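Local coordinates for outer membrane protein OMP121 (Bacteroides thetaiotaomicron, PDB 5FQ8) that probably imports nutrients across the outer membrane as a TonB-dependent receptor, a beta-barrel whose lumen is filled by an N-terminal plug domain, at residues 132-137 / 273-278; 63-68 / 906-911; 108-113 / 381-386. All blocks are in the same frame, centred on the assembly; numbering follows the deposited sequence.

Contact 1: residues 132-137 / 273-278. With KR0 (3-decanoyloxypropyl decanoate), chain Q.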
# COMPACT_ATOMS: atom_id res chain seq x y z
N ALA B 132 -21.83 -15.01 -14.15
CA ALA B 132 -22.75 -14.25 -13.34
C ALA B 132 -24.18 -14.46 -13.77
O ALA B 132 -25.10 -14.32 -12.95
CB ALA B 132 -22.43 -12.76 -13.41
N ILE B 133 -24.39 -14.76 -15.04
CA ILE B 133 -25.74 -14.98 -15.53
C ILE B 133 -26.34 -16.15 -14.78
O ILE B 133 -25.64 -17.10 -14.41
CB ILE B 133 -25.72 -15.19 -17.05
CG1 ILE B 133 -27.12 -15.38 -17.58
CG2 ILE B 133 -24.93 -16.38 -17.41
CD1 ILE B 133 -27.16 -15.24 -19.05
N ASN B 134 -27.63 -16.05 -14.48
CA ASN B 134 -28.35 -17.10 -13.78
C ASN B 134 -28.94 -18.05 -14.80
O ASN B 134 -29.82 -17.64 -15.58
CB ASN B 134 -29.44 -16.50 -12.92
CG ASN B 134 -30.43 -17.52 -12.42
OD1 ASN B 134 -30.17 -18.72 -12.37
ND2 ASN B 134 -31.58 -17.04 -12.00
N PRO B 135 -28.54 -19.32 -14.82
CA PRO B 135 -29.05 -20.23 -15.85
C PRO B 135 -30.55 -20.36 -15.87
O PRO B 135 -31.13 -20.52 -16.95
CB PRO B 135 -28.38 -21.56 -15.49
CG PRO B 135 -27.97 -21.42 -14.07
CD PRO B 135 -27.67 -20.00 -13.86
N ASP B 136 -31.22 -20.27 -14.72
CA ASP B 136 -32.67 -20.37 -14.69
C ASP B 136 -33.35 -19.30 -15.54
O ASP B 136 -34.53 -19.45 -15.87
CB ASP B 136 -33.19 -20.29 -13.26
CG ASP B 136 -33.00 -21.57 -12.50
OD1 ASP B 136 -32.93 -22.64 -13.14
OD2 ASP B 136 -32.92 -21.51 -11.26
N ASP B 137 -32.65 -18.23 -15.91
CA ASP B 137 -33.24 -17.18 -16.73
C ASP B 137 -33.08 -17.43 -18.21
O ASP B 137 -33.57 -16.63 -19.01
CB ASP B 137 -32.59 -15.83 -16.42
CG ASP B 137 -33.13 -15.20 -15.17
OD1 ASP B 137 -34.29 -15.46 -14.82
OD2 ASP B 137 -32.37 -14.43 -14.55
N SER B 273 -36.55 -12.08 -11.40
CA SER B 273 -35.95 -13.30 -10.87
C SER B 273 -34.90 -12.99 -9.82
O SER B 273 -34.41 -11.86 -9.71
CB SER B 273 -35.30 -14.11 -11.98
OG SER B 273 -34.29 -13.34 -12.58
N PHE B 274 -34.53 -14.02 -9.07
CA PHE B 274 -33.54 -13.93 -8.01
C PHE B 274 -32.89 -15.29 -7.86
O PHE B 274 -33.57 -16.31 -7.90
CB PHE B 274 -34.18 -13.52 -6.69
CG PHE B 274 -33.32 -13.78 -5.48
CD1 PHE B 274 -32.37 -12.86 -5.08
CD2 PHE B 274 -33.48 -14.94 -4.74
CE1 PHE B 274 -31.60 -13.08 -3.97
CE2 PHE B 274 -32.69 -15.16 -3.62
CZ PHE B 274 -31.75 -14.23 -3.25
N SER B 275 -31.57 -15.30 -7.68
CA SER B 275 -30.87 -16.55 -7.48
C SER B 275 -29.88 -16.41 -6.35
O SER B 275 -29.32 -15.33 -6.13
CB SER B 275 -30.14 -16.98 -8.74
OG SER B 275 -29.30 -15.94 -9.17
N GLN B 276 -29.67 -17.50 -5.62
CA GLN B 276 -28.78 -17.51 -4.47
C GLN B 276 -28.04 -18.83 -4.45
O GLN B 276 -28.63 -19.88 -4.67
CB GLN B 276 -29.56 -17.32 -3.18
CG GLN B 276 -28.73 -17.34 -1.93
CD GLN B 276 -28.52 -18.72 -1.40
OE1 GLN B 276 -29.11 -19.66 -1.89
NE2 GLN B 276 -27.67 -18.85 -0.41
N ILE B 277 -26.74 -18.76 -4.20
CA ILE B 277 -25.84 -19.91 -4.21
C ILE B 277 -24.81 -19.70 -3.12
O ILE B 277 -24.27 -18.61 -2.97
CB ILE B 277 -25.17 -20.08 -5.58
CG1 ILE B 277 -26.21 -20.36 -6.65
CG2 ILE B 277 -24.18 -21.20 -5.56
CD1 ILE B 277 -25.64 -20.58 -7.98
N SER B 278 -24.52 -20.75 -2.36
CA SER B 278 -23.57 -20.66 -1.26
C SER B 278 -22.79 -21.95 -1.15
O SER B 278 -23.28 -22.93 -0.58
CB SER B 278 -24.26 -20.34 0.06
OG SER B 278 -24.56 -18.97 0.12
C1 KR0 Q . -30.62 -7.66 8.01
O1 KR0 Q . -31.35 -8.69 7.34
C2 KR0 Q . -30.24 -6.70 6.90
C3 KR0 Q . -29.37 -7.37 5.85
C4 KR0 Q . -30.26 -12.07 1.73
O4 KR0 Q . -30.09 -8.10 4.87
C5 KR0 Q . -29.36 -9.17 4.19
C6 KR0 Q . -31.79 -12.16 1.73
C7 KR0 Q . -32.55 -9.31 7.87
C8 KR0 Q . -32.34 -12.57 0.36
O8 KR0 Q . -28.27 -9.47 4.63
C9 KR0 Q . -33.86 -12.66 0.22
O9 KR0 Q . -33.46 -8.61 8.25
C10 KR0 Q . -29.91 -9.87 2.97
C11 KR0 Q . -29.64 -11.38 2.95
C12 KR0 Q . -32.65 -10.82 7.95
C13 KR0 Q . -33.03 -11.42 6.59
C14 KR0 Q . -34.25 -13.04 -1.21
C15 KR0 Q . -35.68 -12.69 -1.60
C16 KR0 Q . -35.75 -12.18 -3.02
C17 KR0 Q . -34.52 -11.32 6.30
C18 KR0 Q . -34.77 -11.06 4.82
C19 KR0 Q . -35.29 -12.30 4.08
C20 KR0 Q . -36.80 -12.22 3.83
C21 KR0 Q . -37.28 -13.20 2.75
C22 KR0 Q . -38.79 -13.10 2.54
C23 KR0 Q . -39.31 -13.97 1.41
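On the inner face of the barrel wall, Ser273 of strand 268-280 meets Asp137 in a plug loop that ends in a 3-10 turn. Ser273 OG donates a hydrogen bond to Asp137 OD2, 3.0 Å away, which receives it on its syn lone pair, the side of the other carboxylate oxygen. That other oxygen, OD1, forms a salt bridge with Arg298 of the next barrel strand, so the carboxylate takes a hydroxyl and a guanidinium from the wall at once. One turn back, Asn134 lays its amide beside Ser275, with ND2 3.6 Å from Ser275 CB in a plain van der Waals contact. With CG anti to the backbone N (chi1 167°) the amide extends toward the strand, and its OD1 accepts the backbone N of Asp136 at 3.0 Å from above the carbonyl plane. This is an Asx turn, and it overlaps the bond from Asp137 N to Asn134 O; Pro135, with its fixed phi, suits the start of such a turn. In the wall the usual beta alternation holds: Ser273 and Ser275 face the plug, where small side chains let loop and strand come close, while Phe274 points outward. Across one face of the Phe274 ring lies an acyl chain of the lipid KR0, with C14 3.4 Å from CZ and C16 nearer the CG end. On the plug side, Asp136 is held by Arg56 and Ser258.

Contact 2: residues 63-68 / 906-911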
# COMPACT_ATOMS: atom_id res chain seq x y z
N SER B 63 -22.13 -26.88 -17.90
CA SER B 63 -22.95 -28.04 -18.20
C SER B 63 -22.76 -28.50 -19.63
O SER B 63 -22.87 -29.70 -19.92
CB SER B 63 -24.42 -27.72 -17.92
OG SER B 63 -24.84 -26.62 -18.71
N LEU B 64 -22.47 -27.58 -20.55
CA LEU B 64 -22.29 -27.91 -21.95
C LEU B 64 -20.90 -28.44 -22.26
O LEU B 64 -20.52 -28.48 -23.44
CB LEU B 64 -22.58 -26.68 -22.81
CG LEU B 64 -23.93 -26.07 -22.51
CD1 LEU B 64 -24.08 -24.74 -23.17
CD2 LEU B 64 -24.98 -27.02 -23.01
N ALA B 65 -20.14 -28.87 -21.27
CA ALA B 65 -18.82 -29.41 -21.53
C ALA B 65 -18.93 -30.70 -22.34
O ALA B 65 -19.51 -31.69 -21.89
CB ALA B 65 -18.07 -29.64 -20.22
N GLY B 66 -18.37 -30.69 -23.55
CA GLY B 66 -18.39 -31.87 -24.38
C GLY B 66 -19.72 -32.20 -25.01
O GLY B 66 -19.96 -33.36 -25.36
N LYS B 67 -20.60 -31.23 -25.16
CA LYS B 67 -21.93 -31.48 -25.72
C LYS B 67 -22.15 -30.82 -27.07
O LYS B 67 -23.23 -30.96 -27.64
CB LYS B 67 -23.02 -31.00 -24.75
CG LYS B 67 -23.05 -31.73 -23.42
CD LYS B 67 -24.30 -31.38 -22.65
CE LYS B 67 -24.61 -32.39 -21.54
NZ LYS B 67 -23.48 -32.52 -20.56
N ILE B 68 -21.17 -30.09 -27.59
CA ILE B 68 -21.33 -29.30 -28.80
C ILE B 68 -20.04 -29.35 -29.59
O ILE B 68 -18.96 -29.10 -29.04
CB ILE B 68 -21.71 -27.84 -28.50
CG1 ILE B 68 -23.01 -27.78 -27.71
CG2 ILE B 68 -21.87 -27.07 -29.78
CD1 ILE B 68 -23.39 -26.40 -27.37
N LYS B 906 -14.74 -38.95 -19.64
CA LYS B 906 -15.38 -38.49 -18.43
C LYS B 906 -16.88 -38.74 -18.45
O LYS B 906 -17.56 -38.40 -19.42
CB LYS B 906 -15.11 -37.00 -18.22
CG LYS B 906 -14.90 -36.64 -16.79
CD LYS B 906 -14.61 -35.18 -16.63
CE LYS B 906 -13.15 -34.91 -16.56
NZ LYS B 906 -12.94 -33.45 -16.45
N LEU B 907 -17.39 -39.34 -17.38
CA LEU B 907 -18.81 -39.27 -17.09
C LEU B 907 -19.14 -37.84 -16.68
O LEU B 907 -19.12 -37.49 -15.50
CB LEU B 907 -19.18 -40.27 -15.99
CG LEU B 907 -20.68 -40.36 -15.69
CD1 LEU B 907 -21.49 -40.43 -16.96
CD2 LEU B 907 -20.99 -41.55 -14.82
N ARG B 908 -19.43 -37.00 -17.67
CA ARG B 908 -19.60 -35.57 -17.44
C ARG B 908 -20.77 -35.29 -16.50
O ARG B 908 -20.60 -34.66 -15.46
CB ARG B 908 -19.80 -34.88 -18.78
CG ARG B 908 -19.71 -33.38 -18.74
CD ARG B 908 -18.33 -32.90 -19.11
NE ARG B 908 -17.56 -32.63 -17.92
CZ ARG B 908 -16.30 -32.24 -17.91
NH1 ARG B 908 -15.66 -32.06 -19.04
NH2 ARG B 908 -15.71 -32.04 -16.75
N SER B 909 -21.96 -35.77 -16.84
CA SER B 909 -23.16 -35.51 -16.05
C SER B 909 -24.14 -36.66 -16.13
O SER B 909 -24.20 -37.38 -17.13
CB SER B 909 -23.85 -34.24 -16.52
OG SER B 909 -24.30 -34.39 -17.85
N VAL B 910 -24.93 -36.82 -15.08
CA VAL B 910 -26.09 -37.71 -15.07
C VAL B 910 -27.23 -37.01 -14.35
O VAL B 910 -27.09 -36.59 -13.20
CB VAL B 910 -25.77 -39.05 -14.38
CG1 VAL B 910 -27.03 -39.87 -14.26
CG2 VAL B 910 -24.74 -39.81 -15.15
N VAL B 911 -28.38 -36.88 -15.01
CA VAL B 911 -29.55 -36.19 -14.46
C VAL B 911 -30.76 -37.12 -14.45
O VAL B 911 -31.20 -37.58 -15.50
CB VAL B 911 -29.88 -34.91 -15.24
CG1 VAL B 911 -30.83 -34.09 -14.45
CG2 VAL B 911 -28.64 -34.14 -15.53
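Lys67 NZ is gripped from two directions, by the plug loop that carries it and by Ser909 of the barrel wall. The firmer bond runs to Ser63 O at 3.0 Å, the ammonium standing almost in line with the carbonyl (C=O...N 173°). Ser909 OG, 3.4 Å from Lys67 NZ, accepts only a weak bond, and Asp820 of the adjacent barrel strand adds a long, weak ion pair. A lysine suits this place because its long chain, bent at its last torsion (chi4 57°), brings the charge back over its own loop and still reaches the wall. The loop is a type II beta turn from Leu64 to Lys67, closed by Lys67 N to Leu64 O at 3.2 Å. Gly66 takes its third position with positive phi, and a side chain there would head toward Arg908. Ala65, at the second position, presses its methyl on the aliphatic part of that arginine: CB lies 3.5 Å from Arg908 CD, and Ala65 O is in contact with the same carbon. Bends at chi2 and chi3 fold the Arg908 chain along the wall instead of driving it into the plug. Its guanidinium can thus meet acidic partners, NH2 pairing with Glu952 and NH1 with Asp822 of strand 815-825. Lys906 CD covers one face of this guanidinium, and Lys906 NZ shares Glu952, whose carboxylate probably offsets the closeness of two positive groups.

Contact 3: residues 108-113 / 381-386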
# COMPACT_ATOMS: atom_id res chain seq x y z
N PRO B 108 -23.45 -6.98 -25.90
CA PRO B 108 -22.27 -7.70 -25.43
C PRO B 108 -22.20 -7.71 -23.92
O PRO B 108 -22.51 -6.73 -23.25
CB PRO B 108 -21.12 -6.91 -26.04
CG PRO B 108 -21.70 -6.33 -27.28
CD PRO B 108 -23.11 -6.02 -26.96
N LEU B 109 -21.79 -8.85 -23.38
CA LEU B 109 -21.66 -9.05 -21.95
C LEU B 109 -20.19 -9.03 -21.56
O LEU B 109 -19.35 -9.56 -22.28
CB LEU B 109 -22.29 -10.37 -21.55
CG LEU B 109 -22.30 -10.72 -20.07
CD1 LEU B 109 -23.35 -9.89 -19.42
CD2 LEU B 109 -22.56 -12.19 -19.86
N ASN B 110 -19.89 -8.43 -20.42
CA ASN B 110 -18.51 -8.44 -19.97
C ASN B 110 -18.13 -9.84 -19.52
O ASN B 110 -18.85 -10.46 -18.73
CB ASN B 110 -18.29 -7.43 -18.84
CG ASN B 110 -16.89 -7.51 -18.26
OD1 ASN B 110 -16.69 -8.06 -17.18
ND2 ASN B 110 -15.92 -6.98 -18.98
N ASN B 111 -17.02 -10.34 -20.03
CA ASN B 111 -16.55 -11.68 -19.71
C ASN B 111 -15.11 -11.61 -19.24
O ASN B 111 -14.24 -12.35 -19.69
CB ASN B 111 -16.69 -12.60 -20.92
CG ASN B 111 -16.39 -14.04 -20.58
OD1 ASN B 111 -16.63 -14.48 -19.47
ND2 ASN B 111 -15.86 -14.77 -21.55
N SER B 112 -14.85 -10.72 -18.30
CA SER B 112 -13.50 -10.53 -17.80
C SER B 112 -13.22 -11.55 -16.72
O SER B 112 -14.10 -11.92 -15.95
CB SER B 112 -13.33 -9.12 -17.27
OG SER B 112 -13.50 -8.19 -18.32
N THR B 113 -11.98 -12.01 -16.66
CA THR B 113 -11.61 -13.05 -15.73
C THR B 113 -10.71 -12.46 -14.66
O THR B 113 -9.91 -11.57 -14.93
CB THR B 113 -10.91 -14.20 -16.45
OG1 THR B 113 -10.58 -15.24 -15.53
CG2 THR B 113 -9.67 -13.73 -17.15
N SER B 381 -17.38 -8.83 -5.14
CA SER B 381 -17.62 -8.12 -6.38
C SER B 381 -19.08 -7.68 -6.45
O SER B 381 -19.97 -8.40 -6.01
CB SER B 381 -17.27 -9.00 -7.57
OG SER B 381 -17.82 -8.49 -8.77
N GLU B 382 -19.31 -6.50 -7.00
CA GLU B 382 -20.65 -6.00 -7.24
C GLU B 382 -20.74 -5.57 -8.69
O GLU B 382 -19.80 -4.98 -9.21
CB GLU B 382 -20.98 -4.84 -6.32
CG GLU B 382 -21.77 -5.24 -5.08
CD GLU B 382 -21.82 -4.17 -4.02
OE1 GLU B 382 -20.75 -3.80 -3.49
OE2 GLU B 382 -22.93 -3.70 -3.72
N ARG B 383 -21.84 -5.88 -9.36
CA ARG B 383 -21.90 -5.71 -10.81
C ARG B 383 -23.31 -5.36 -11.24
O ARG B 383 -24.26 -6.04 -10.86
CB ARG B 383 -21.45 -6.98 -11.53
CG ARG B 383 -21.63 -6.91 -13.03
CD ARG B 383 -21.02 -8.11 -13.71
NE ARG B 383 -21.14 -8.04 -15.15
CZ ARG B 383 -20.84 -9.05 -15.95
NH1 ARG B 383 -20.42 -10.18 -15.42
NH2 ARG B 383 -20.98 -8.94 -17.26
N PHE B 384 -23.43 -4.34 -12.08
CA PHE B 384 -24.71 -3.95 -12.66
C PHE B 384 -24.59 -3.92 -14.17
O PHE B 384 -23.67 -3.31 -14.71
CB PHE B 384 -25.16 -2.59 -12.12
CG PHE B 384 -26.25 -1.98 -12.93
CD1 PHE B 384 -27.56 -2.38 -12.76
CD2 PHE B 384 -25.97 -1.03 -13.88
CE1 PHE B 384 -28.57 -1.83 -13.51
CE2 PHE B 384 -26.98 -0.48 -14.65
CZ PHE B 384 -28.28 -0.88 -14.46
N TYR B 385 -25.51 -4.57 -14.86
CA TYR B 385 -25.54 -4.49 -16.31
C TYR B 385 -26.98 -4.45 -16.78
O TYR B 385 -27.89 -4.83 -16.05
CB TYR B 385 -24.77 -5.63 -16.97
CG TYR B 385 -25.29 -7.01 -16.71
CD1 TYR B 385 -25.00 -7.68 -15.53
CD2 TYR B 385 -26.05 -7.67 -17.65
CE1 TYR B 385 -25.48 -8.94 -15.30
CE2 TYR B 385 -26.53 -8.93 -17.43
CZ TYR B 385 -26.24 -9.57 -16.26
OH TYR B 385 -26.72 -10.83 -16.03
N GLY B 386 -27.19 -3.96 -18.00
CA GLY B 386 -28.53 -3.98 -18.54
C GLY B 386 -28.59 -3.40 -19.94
O GLY B 386 -27.56 -3.13 -20.55
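Arg383 reaches from the barrel wall to the plug loop, where its NH2 donates a weak hydrogen bond to Asn110 O at 3.0 Å, bent to 133° at the hydrogen. An arginine suits the span: the chain is extended from CG to NE, with CG anti to the backbone N (chi1 174°), and carries a flat, many-handed donor to the loop. Beside it, Leu109 CD1 touches the same NH2 and also sits over one face of the Tyr385 ring. This second contact is a CH-pi interaction, CD1 lying 4.1 Å from the ring centroid and 22° off the normal, displaced toward the rim near Tyr385 CE2. Leucine thus offers one methyl to two wall residues. Asn110 also places OD1 over one face of the guanidinium, while its ND2 bonds Ser112 OG at 2.8 Å, an internal brace of the loop.

Further out, Asp407 of strand 398-417 positions both partners, since its OD2 forms a salt bridge with Arg383 NH2 and accepts the backbone N of Asn110. Arg383 NH1 donates to Gly129 O in another plug loop, and Glu456 takes Asn110 ND2. A leucine in place of Arg383 would probably leave Asp407 without its charged mate and Asn110 O and Gly129 O without this donor from the wall.

Strand 376-394 lies between strands 306-320 and 398-417. Its side chains alternate across the wall: Arg383 and Tyr385 face the plug, whereas Phe384 meets Phe384 and Tyr314 of a second copy of the protein, and Glu382 pairs with Arg453 of that subunit. On the plug side, Leu109 packs against Tyr102 of strand 101-103, at the border of the small plug sheet.

From the N terminus the chain lays down the three plug segments first, 63-68, 108-113 and 132-137, and the barrel strands then return to them in reverse order. Strand 268-280 closes the innermost loop at contact 1, strand 376-394 closes the next at contact 3, and strand 899-915, late in the chain, closes the outermost at contact 2. The loops are therefore nested, and none cross. Contacts 1 and 3 are neighbours, their centres about 14 Å apart, and meet where Ala132 CB packs on Arg383 NH1 at 3.8 Å. The centre of contact 2 lies about 20 Å from that of contact 1 and about 26 Å from that of contact 3, so the plug is tied to well-separated parts of the barrel wall.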